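Local coordinates for penicillin binding protein 2X (Streptococcus thermophilus, PDB 5U47) that probably cross-links peptidoglycan peptides as a septal transpeptidase and is the kind of enzyme that beta-lactam antibiotics inactivate by acylating its active-site serine, at residues Q436-V441 with Q611-P616; T448-K453 with I636-Q641. The protein carries 1 engineered substitution. All blocks are in the same frame, centred on the assembly; numbering follows the deposited sequence.

Contact 1 (Q436-V441 with Q611-P616)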
ATOM      1  N   GLN A 436      -6.652  -3.580  -0.411  1.00 18.25           N
ATOM      2  CA  GLN A 436      -5.688  -4.667  -0.624  1.00 19.31           C
ATOM      3  C   GLN A 436      -4.700  -4.308  -1.703  1.00 19.04           C
ATOM      4  O   GLN A 436      -5.065  -3.681  -2.722  1.00 18.18           O
ATOM      5  CB  GLN A 436      -6.401  -5.945  -1.074  1.00 20.71           C
ATOM      6  CG  GLN A 436      -7.266  -6.597  -0.013  1.00 22.74           C
ATOM      7  CD  GLN A 436      -8.006  -7.828  -0.509  1.00 24.48           C
ATOM      8  OE1 GLN A 436      -8.191  -8.030  -1.726  1.00 25.13           O
ATOM      9  NE2 GLN A 436      -8.447  -8.654   0.427  1.00 23.54           N
ATOM     10  N   PHE A 437      -3.458  -4.749  -1.492  1.00 18.09           N
ATOM     11  CA  PHE A 437      -2.374  -4.561  -2.440  1.00 18.79           C
ATOM     12  C   PHE A 437      -1.686  -5.886  -2.804  1.00 19.50           C
ATOM     13  O   PHE A 437      -0.805  -5.892  -3.677  1.00 17.27           O
ATOM     14  CB  PHE A 437      -1.346  -3.499  -1.958  1.00 19.94           C
ATOM     15  CG  PHE A 437      -0.649  -3.856  -0.667  1.00 20.69           C
ATOM     16  CD1 PHE A 437       0.464  -4.678  -0.665  1.00 21.25           C
ATOM     17  CD2 PHE A 437      -1.117  -3.365   0.548  1.00 21.40           C
ATOM     18  CE1 PHE A 437       1.092  -5.011   0.527  1.00 22.49           C
ATOM     19  CE2 PHE A 437      -0.493  -3.695   1.743  1.00 22.15           C
ATOM     20  CZ  PHE A 437       0.619  -4.522   1.729  1.00 22.68           C
ATOM     21  N   ILE A 438      -2.082  -6.998  -2.159  1.00 19.21           N
ATOM     22  CA  ILE A 438      -1.533  -8.333  -2.494  1.00 20.83           C
ATOM     23  C   ILE A 438      -2.609  -9.171  -3.147  1.00 21.02           C
ATOM     24  O   ILE A 438      -3.686  -9.388  -2.565  1.00 20.23           O
ATOM     25  CB  ILE A 438      -1.067  -9.129  -1.258  1.00 21.58           C
ATOM     26  CG1 ILE A 438      -0.045  -8.325  -0.467  1.00 22.19           C
ATOM     27  CG2 ILE A 438      -0.478 -10.485  -1.678  1.00 21.71           C
ATOM     28  CD1 ILE A 438       0.259  -8.903   0.899  1.00 24.93           C
ATOM     29  N   LYS A 439      -2.306  -9.670  -4.335  1.00 21.37           N
ATOM     30  CA  LYS A 439      -3.224 -10.514  -5.093  1.00 23.46           C
ATOM     31  C   LYS A 439      -2.938 -11.984  -4.829  1.00 22.37           C
ATOM     32  O   LYS A 439      -3.841 -12.788  -4.703  1.00 21.74           O
ATOM     33  CB  LYS A 439      -3.047 -10.263  -6.596  1.00 25.28           C
ATOM     34  CG  LYS A 439      -3.980 -11.035  -7.537  1.00 31.41           C
ATOM     35  CD  LYS A 439      -5.407 -10.480  -7.513  1.00 36.90           C
ATOM     36  CE  LYS A 439      -6.265 -10.984  -6.354  1.00 41.73           C
ATOM     37  NZ  LYS A 439      -7.274  -9.968  -5.884  1.00 39.58           N
ATOM     38  N   GLN A 440      -1.661 -12.332  -4.814  1.00 22.29           N
ATOM     39  CA  GLN A 440      -1.268 -13.726  -4.631  1.00 24.13           C
ATOM     40  C   GLN A 440       0.137 -13.819  -4.090  1.00 23.58           C
ATOM     41  O   GLN A 440       0.992 -13.028  -4.464  1.00 24.14           O
ATOM     42  CB  GLN A 440      -1.356 -14.475  -5.978  1.00 23.41           C
ATOM     43  CG  GLN A 440      -1.011 -15.944  -5.941  1.00 24.58           C
ATOM     44  CD  GLN A 440      -1.099 -16.603  -7.315  1.00 26.16           C
ATOM     45  OE1 GLN A 440      -0.107 -16.663  -8.008  1.00 27.39           O
ATOM     46  NE2 GLN A 440      -2.301 -17.066  -7.720  1.00 24.85           N
ATOM     47  N   VAL A 441       0.353 -14.804  -3.225  1.00 24.11           N
ATOM     48  CA  VAL A 441       1.661 -15.139  -2.666  1.00 24.86           C
ATOM     49  C   VAL A 441       1.924 -16.541  -3.216  1.00 26.38           C
ATOM     50  O   VAL A 441       1.106 -17.452  -3.016  1.00 24.05           O
ATOM     51  CB  VAL A 441       1.633 -15.182  -1.132  1.00 26.06           C
ATOM     52  CG1 VAL A 441       2.997 -15.572  -0.568  1.00 26.87           C
ATOM     53  CG2 VAL A 441       1.154 -13.850  -0.572  1.00 25.65           C
ATOM     54  N   GLN A 611      -0.834 -10.055   5.365  1.00 23.00           N
ATOM     55  CA  GLN A 611       0.252 -10.342   4.416  1.00 23.60           C
ATOM     56  C   GLN A 611       0.172 -11.781   3.915  1.00 23.24           C
ATOM     57  O   GLN A 611       0.608 -12.090   2.795  1.00 22.39           O
ATOM     58  CB  GLN A 611       1.603 -10.110   5.075  1.00 24.54           C
ATOM     59  CG  GLN A 611       1.824  -8.644   5.426  1.00 24.89           C
ATOM     60  CD  GLN A 611       3.041  -8.410   6.287  1.00 25.60           C
ATOM     61  OE1 GLN A 611       3.689  -9.355   6.738  1.00 27.33           O
ATOM     62  NE2 GLN A 611       3.355  -7.147   6.530  1.00 25.09           N
ATOM     63  N   ASN A 612      -0.397 -12.645   4.761  1.00 22.38           N
ATOM     64  CA  ASN A 612      -0.567 -14.049   4.470  1.00 23.82           C
ATOM     65  C   ASN A 612      -1.990 -14.374   4.004  1.00 23.53           C
ATOM     66  O   ASN A 612      -2.386 -15.538   3.963  1.00 23.07           O
ATOM     67  CB  ASN A 612      -0.133 -14.893   5.681  1.00 23.77           C
ATOM     68  CG  ASN A 612       1.367 -14.796   5.923  1.00 24.81           C
ATOM     69  OD1 ASN A 612       2.152 -15.533   5.303  1.00 23.50           O
ATOM     70  ND2 ASN A 612       1.780 -13.849   6.784  1.00 23.24           N
ATOM     71  N   LEU A 613      -2.721 -13.331   3.640  1.00 22.66           N
ATOM     72  CA  LEU A 613      -4.054 -13.427   3.081  1.00 23.42           C
ATOM     73  C   LEU A 613      -5.161 -13.939   4.020  1.00 23.52           C
ATOM     74  O   LEU A 613      -6.224 -14.375   3.575  1.00 27.48           O
ATOM     75  CB  LEU A 613      -4.023 -14.168   1.740  1.00 24.46           C
ATOM     76  CG  LEU A 613      -3.017 -13.588   0.726  1.00 26.10           C
ATOM     77  CD1 LEU A 613      -3.262 -14.210  -0.627  1.00 26.03           C
ATOM     78  CD2 LEU A 613      -3.151 -12.072   0.606  1.00 25.75           C
ATOM     79  N   VAL A 614      -4.928 -13.828   5.307  1.00 22.95           N
ATOM     80  CA  VAL A 614      -5.945 -14.151   6.299  1.00 23.75           C
ATOM     81  C   VAL A 614      -6.738 -12.855   6.510  1.00 23.39           C
ATOM     82  O   VAL A 614      -6.215 -11.757   6.232  1.00 21.63           O
ATOM     83  CB  VAL A 614      -5.280 -14.637   7.587  1.00 24.13           C
ATOM     84  CG1 VAL A 614      -6.303 -14.889   8.687  1.00 25.01           C
ATOM     85  CG2 VAL A 614      -4.495 -15.907   7.286  1.00 25.93           C
ATOM     86  N   HIS A 615      -8.006 -12.977   6.916  1.00 23.96           N
ATOM     87  CA  HIS A 615      -8.882 -11.807   7.137  1.00 23.47           C
ATOM     88  C   HIS A 615      -9.217 -11.739   8.628  1.00 23.78           C
ATOM     89  O   HIS A 615     -10.244 -12.270   9.065  1.00 21.67           O
ATOM     90  CB  HIS A 615     -10.185 -11.888   6.320  1.00 22.95           C
ATOM     91  CG  HIS A 615      -9.990 -11.808   4.836  1.00 22.63           C
ATOM     92  ND1 HIS A 615     -11.022 -12.014   3.948  1.00 22.00           N
ATOM     93  CD2 HIS A 615      -8.881 -11.597   4.085  1.00 22.22           C
ATOM     94  CE1 HIS A 615     -10.570 -11.873   2.716  1.00 22.48           C
ATOM     95  NE2 HIS A 615      -9.272 -11.623   2.770  1.00 22.23           N
ATOM     96  N   PRO A 616      -8.340 -11.102   9.421  1.00 24.04           N
ATOM     97  CA  PRO A 616      -8.566 -11.037  10.842  1.00 23.72           C
ATOM     98  C   PRO A 616      -9.556  -9.955  11.239  1.00 24.94           C
ATOM     99  O   PRO A 616      -9.697  -8.954  10.542  1.00 24.52           O
ATOM    100  CB  PRO A 616      -7.184 -10.675  11.381  1.00 25.16           C
ATOM    101  CG  PRO A 616      -6.593  -9.827  10.326  1.00 24.18           C
ATOM    102  CD  PRO A 616      -7.117 -10.377   9.027  1.00 23.95           C
TER
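Leu613 reaches across to Ile438 and Val441, joining the first PASTA domain to strand 438-443 of the transpeptidase domain. It does so from a Schellman motif that ends helix 602-611. Leu613 is its C-prime residue, with a positive phi of 67°. Its N bonds to Arg610 O, and Val614 N bonds to Leu609 O.

The apolar packing centres on Leu613. Its CG lies beside its own backbone N (chi1 -53°), and from there the branched end turns toward the strand. CD2 meets Ile438 CG2 at 3.9 Å and Ile438 CB at 4.1 Å. The two side chains run at a slant to each other. Val441 touches more loosely, with CG2 4.4 Å from Leu613 CG.

The strand side is shaped by a classic beta bulge. Lys439 and Gln440 both face Tyr219 of strand 217-220, and both point away from the PASTA segment. Lys439 NZ forms a salt bridge with Glu257, while Gln440 NE2 bonds to Thr451 OG1. Ile438 and Val441 point toward the 611-616 segment.

The polar side chains meet across the contact only loosely. Gln436 NE2 lies 3.9 Å from His615 NE2 and approaches the imidazole obliquely, with amide and ring planes 49° apart. The side chains cross at about a right angle. The same Gln436 NE2 is hydrogen-bonded to Lys453 O, and Gln611 NE2 to Gly387 O.

Apolar carbons also lie against the backbone of Gln611. Ile438 CD1 is 3.8 Å from Gln611 CA. The carbonyl of Gln611 is buried by this contact and has no hydrogen-bond partner in the model. Its O is met by two methyl groups, Ile438 CD1 at 3.7 Å and Val441 CG2 at 3.8 Å.

Contact 2 (T448-K453 with I636-Q641)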
ATOM      1  N   THR A 448       2.667 -24.098  -5.083  1.00 29.28           N
ATOM      2  CA  THR A 448       1.453 -23.746  -4.361  1.00 28.36           C
ATOM      3  C   THR A 448       1.281 -22.229  -4.285  1.00 26.17           C
ATOM      4  O   THR A 448       2.240 -21.464  -4.390  1.00 25.41           O
ATOM      5  CB  THR A 448       1.424 -24.345  -2.944  1.00 28.10           C
ATOM      6  OG1 THR A 448       2.546 -23.875  -2.200  1.00 28.46           O
ATOM      7  CG2 THR A 448       1.467 -25.844  -2.995  1.00 29.77           C
ATOM      8  N   VAL A 449       0.042 -21.808  -4.085  1.00 26.15           N
ATOM      9  CA  VAL A 449      -0.291 -20.401  -3.989  1.00 24.75           C
ATOM     10  C   VAL A 449      -1.354 -20.149  -2.945  1.00 24.66           C
ATOM     11  O   VAL A 449      -2.058 -21.076  -2.514  1.00 25.27           O
ATOM     12  CB  VAL A 449      -0.878 -19.866  -5.314  1.00 25.47           C
ATOM     13  CG1 VAL A 449       0.107 -20.083  -6.459  1.00 26.61           C
ATOM     14  CG2 VAL A 449      -2.243 -20.517  -5.637  1.00 25.63           C
ATOM     15  N   ARG A 450      -1.446 -18.885  -2.550  1.00 22.32           N
ATOM     16  CA  ARG A 450      -2.526 -18.347  -1.705  1.00 23.00           C
ATOM     17  C   ARG A 450      -2.984 -17.118  -2.468  1.00 22.52           C
ATOM     18  O   ARG A 450      -2.177 -16.217  -2.728  1.00 22.32           O
ATOM     19  CB  ARG A 450      -2.046 -17.972  -0.307  1.00 22.45           C
ATOM     20  CG  ARG A 450      -1.810 -19.202   0.535  1.00 23.32           C
ATOM     21  CD  ARG A 450      -1.168 -18.893   1.872  1.00 23.34           C
ATOM     22  NE  ARG A 450      -2.080 -18.277   2.837  1.00 22.39           N
ATOM     23  CZ  ARG A 450      -2.974 -18.935   3.595  1.00 22.88           C
ATOM     24  NH1 ARG A 450      -3.146 -20.246   3.489  1.00 24.19           N
ATOM     25  NH2 ARG A 450      -3.727 -18.267   4.460  1.00 22.66           N
ATOM     26  N   THR A 451      -4.257 -17.117  -2.860  1.00 22.44           N
ATOM     27  CA  THR A 451      -4.832 -16.058  -3.686  1.00 23.45           C
ATOM     28  C   THR A 451      -5.926 -15.280  -2.945  1.00 23.12           C
ATOM     29  O   THR A 451      -6.803 -15.875  -2.306  1.00 24.46           O
ATOM     30  CB  THR A 451      -5.348 -16.683  -4.995  1.00 24.27           C
ATOM     31  OG1 THR A 451      -4.285 -17.440  -5.593  1.00 24.71           O
ATOM     32  CG2 THR A 451      -5.811 -15.596  -5.985  1.00 25.21           C
ATOM     33  N   ALA A 452      -5.867 -13.953  -3.042  1.00 22.92           N
ATOM     34  CA  ALA A 452      -6.777 -13.060  -2.314  1.00 21.73           C
ATOM     35  C   ALA A 452      -8.163 -12.922  -2.901  1.00 23.88           C
ATOM     36  O   ALA A 452      -8.373 -13.105  -4.092  1.00 24.28           O
ATOM     37  CB  ALA A 452      -6.152 -11.670  -2.177  1.00 21.74           C
ATOM     38  N   LYS A 453      -9.115 -12.644  -2.008  1.00 23.79           N
ATOM     39  CA  LYS A 453     -10.489 -12.306  -2.342  1.00 25.29           C
ATOM     40  C   LYS A 453     -10.837 -11.121  -1.431  1.00 23.47           C
ATOM     41  O   LYS A 453     -10.152 -10.878  -0.415  1.00 21.64           O
ATOM     42  CB  LYS A 453     -11.469 -13.468  -2.102  1.00 29.09           C
ATOM     43  CG  LYS A 453     -11.294 -14.667  -3.040  1.00 33.62           C
ATOM     44  CD  LYS A 453     -12.246 -15.786  -2.631  1.00 39.28           C
ATOM     45  CE  LYS A 453     -12.064 -17.053  -3.458  1.00 45.82           C
ATOM     46  NZ  LYS A 453     -12.540 -16.890  -4.864  1.00 49.48           N
ATOM     47  N   ILE A 636      -4.917 -22.165   8.348  1.00 27.53           N
ATOM     48  CA  ILE A 636      -5.821 -21.085   8.006  1.00 27.14           C
ATOM     49  C   ILE A 636      -5.770 -20.914   6.479  1.00 28.06           C
ATOM     50  O   ILE A 636      -4.711 -20.616   5.912  1.00 27.93           O
ATOM     51  CB  ILE A 636      -5.419 -19.770   8.684  1.00 28.35           C
ATOM     52  CG1 ILE A 636      -5.309 -19.947  10.186  1.00 30.88           C
ATOM     53  CG2 ILE A 636      -6.452 -18.685   8.417  1.00 27.21           C
ATOM     54  CD1 ILE A 636      -4.818 -18.691  10.867  1.00 33.10           C
ATOM     55  N   LYS A 637      -6.907 -21.129   5.824  1.00 26.48           N
ATOM     56  CA  LYS A 637      -6.983 -21.019   4.374  1.00 28.18           C
ATOM     57  C   LYS A 637      -6.870 -19.568   3.954  1.00 25.45           C
ATOM     58  O   LYS A 637      -7.089 -18.663   4.754  1.00 24.11           O
ATOM     59  CB  LYS A 637      -8.305 -21.598   3.863  1.00 30.11           C
ATOM     60  CG  LYS A 637      -8.445 -23.096   4.136  1.00 35.64           C
ATOM     61  CD  LYS A 637      -9.762 -23.671   3.659  1.00 38.95           C
ATOM     62  CE  LYS A 637      -9.766 -25.172   3.914  1.00 45.66           C
ATOM     63  NZ  LYS A 637     -11.025 -25.840   3.473  1.00 50.50           N
ATOM     64  N   ALA A 638      -6.524 -19.354   2.695  1.00 25.72           N
ATOM     65  CA  ALA A 638      -6.505 -18.006   2.165  1.00 23.86           C
ATOM     66  C   ALA A 638      -7.918 -17.421   2.323  1.00 23.34           C
ATOM     67  O   ALA A 638      -8.919 -18.095   2.061  1.00 23.78           O
ATOM     68  CB  ALA A 638      -6.088 -18.004   0.703  1.00 23.36           C
ATOM     69  N   ASN A 639      -7.970 -16.180   2.774  1.00 23.32           N
ATOM     70  CA  ASN A 639      -9.210 -15.420   2.961  1.00 24.09           C
ATOM     71  C   ASN A 639     -10.076 -15.879   4.118  1.00 25.46           C
ATOM     72  O   ASN A 639     -11.177 -15.381   4.273  1.00 25.71           O
ATOM     73  CB  ASN A 639     -10.010 -15.397   1.654  1.00 23.89           C
ATOM     74  CG  ASN A 639      -9.144 -14.977   0.496  1.00 24.92           C
ATOM     75  OD1 ASN A 639      -8.514 -13.919   0.559  1.00 25.53           O
ATOM     76  ND2 ASN A 639      -9.048 -15.824  -0.542  1.00 23.34           N
ATOM     77  N   GLU A 640      -9.584 -16.808   4.934  1.00 24.44           N
ATOM     78  CA  GLU A 640     -10.358 -17.252   6.059  1.00 25.51           C
ATOM     79  C   GLU A 640     -10.455 -16.106   7.101  1.00 23.70           C
ATOM     80  O   GLU A 640      -9.492 -15.416   7.380  1.00 22.00           O
ATOM     81  CB  GLU A 640      -9.750 -18.517   6.662  1.00 26.97           C
ATOM     82  CG  GLU A 640     -10.485 -19.034   7.884  1.00 29.86           C
ATOM     83  CD  GLU A 640     -10.006 -20.407   8.326  1.00 32.49           C
ATOM     84  OE1 GLU A 640      -9.337 -21.103   7.527  1.00 33.44           O
ATOM     85  OE2 GLU A 640     -10.313 -20.784   9.466  1.00 34.59           O
ATOM     86  N   GLN A 641     -11.655 -15.923   7.632  1.00 23.30           N
ATOM     87  CA  GLN A 641     -11.933 -14.890   8.602  1.00 23.54           C
ATOM     88  C   GLN A 641     -11.750 -15.459  10.001  1.00 23.70           C
ATOM     89  O   GLN A 641     -12.343 -16.476  10.336  1.00 25.94           O
ATOM     90  CB  GLN A 641     -13.367 -14.427   8.425  1.00 22.92           C
ATOM     91  CG  GLN A 641     -13.787 -13.234   9.266  1.00 22.60           C
ATOM     92  CD  GLN A 641     -15.283 -13.017   9.149  1.00 23.61           C
ATOM     93  OE1 GLN A 641     -16.068 -13.712   9.799  1.00 23.47           O
ATOM     94  NE2 GLN A 641     -15.687 -12.080   8.284  1.00 22.56           N
TER
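A type II beta turn of the first PASTA domain, Lys637 to Glu640, sets Ala638 and Asn639 against Arg450 to Lys453, at the end of strand 448-451. Within the turn, Glu640 N bonds to Lys637 O. Glu640 OE1 also accepts from Lys637 N at 3.0 Å, which ties the side chain of Glu640 back to the start of the turn.

Asn639 bridges two backbone sites with its amide. ND2 donates to Thr451 O at 2.9 Å, in the carbonyl plane. OD1 accepts from Lys453 N at 2.9 Å, with the donor 46° above the amide plane. The CB and CG of Lys453 lie across this amide; CG comes to 3.6 Å from Asn639 ND2.

Arg450 is bent at chi3 (74°), which turns its guanidinium toward Ile636. NH1 and NH2 both donate end-on to Ile636 O, each at 2.9 Å and near the guanidinium plane. NH1 lies in the carbonyl plane of Ile636, NH2 above it. Ala638 CA lies over one face of the guanidinium, 3.6 Å above its plane and offset toward the rim. Arg450 NE bonds to Asn612 O, and NH1 has a second acceptor in Thr590 O. The ion pair of Arg450 NH1 with Glu589 is long and weak, and Glu640 OE1 stays 7.0 Å from Arg450 NH2.

Both side chains bind backbone groups. The charge of the buried Arg450 is therefore probably stabilised largely by the carbonyls of Ile636, Asn612 and Thr590.

In the fold
Contacts 1 and 2 form one continuous interface between the transpeptidase and first PASTA domains; their centres are about 7 Å apart. On the transpeptidase side, strands 438-443 and 448-451 are antiparallel neighbours in one sheet, and Lys439 O lies 2.9 Å from Ala452 N, a probable hydrogen bond. On the PASTA side, Leu613 O and Asn639 N, a short 2.6 Å apart, are a probable hydrogen bond. His615 NE2 packs 3.3 Å from Asn639 OD1. Contact 1 is buried and mainly apolar, whereas contact 2 is polar and only partly buried. Neither includes Ser295, which begins a probable SxxK motif of the kind found in transpeptidase active sites.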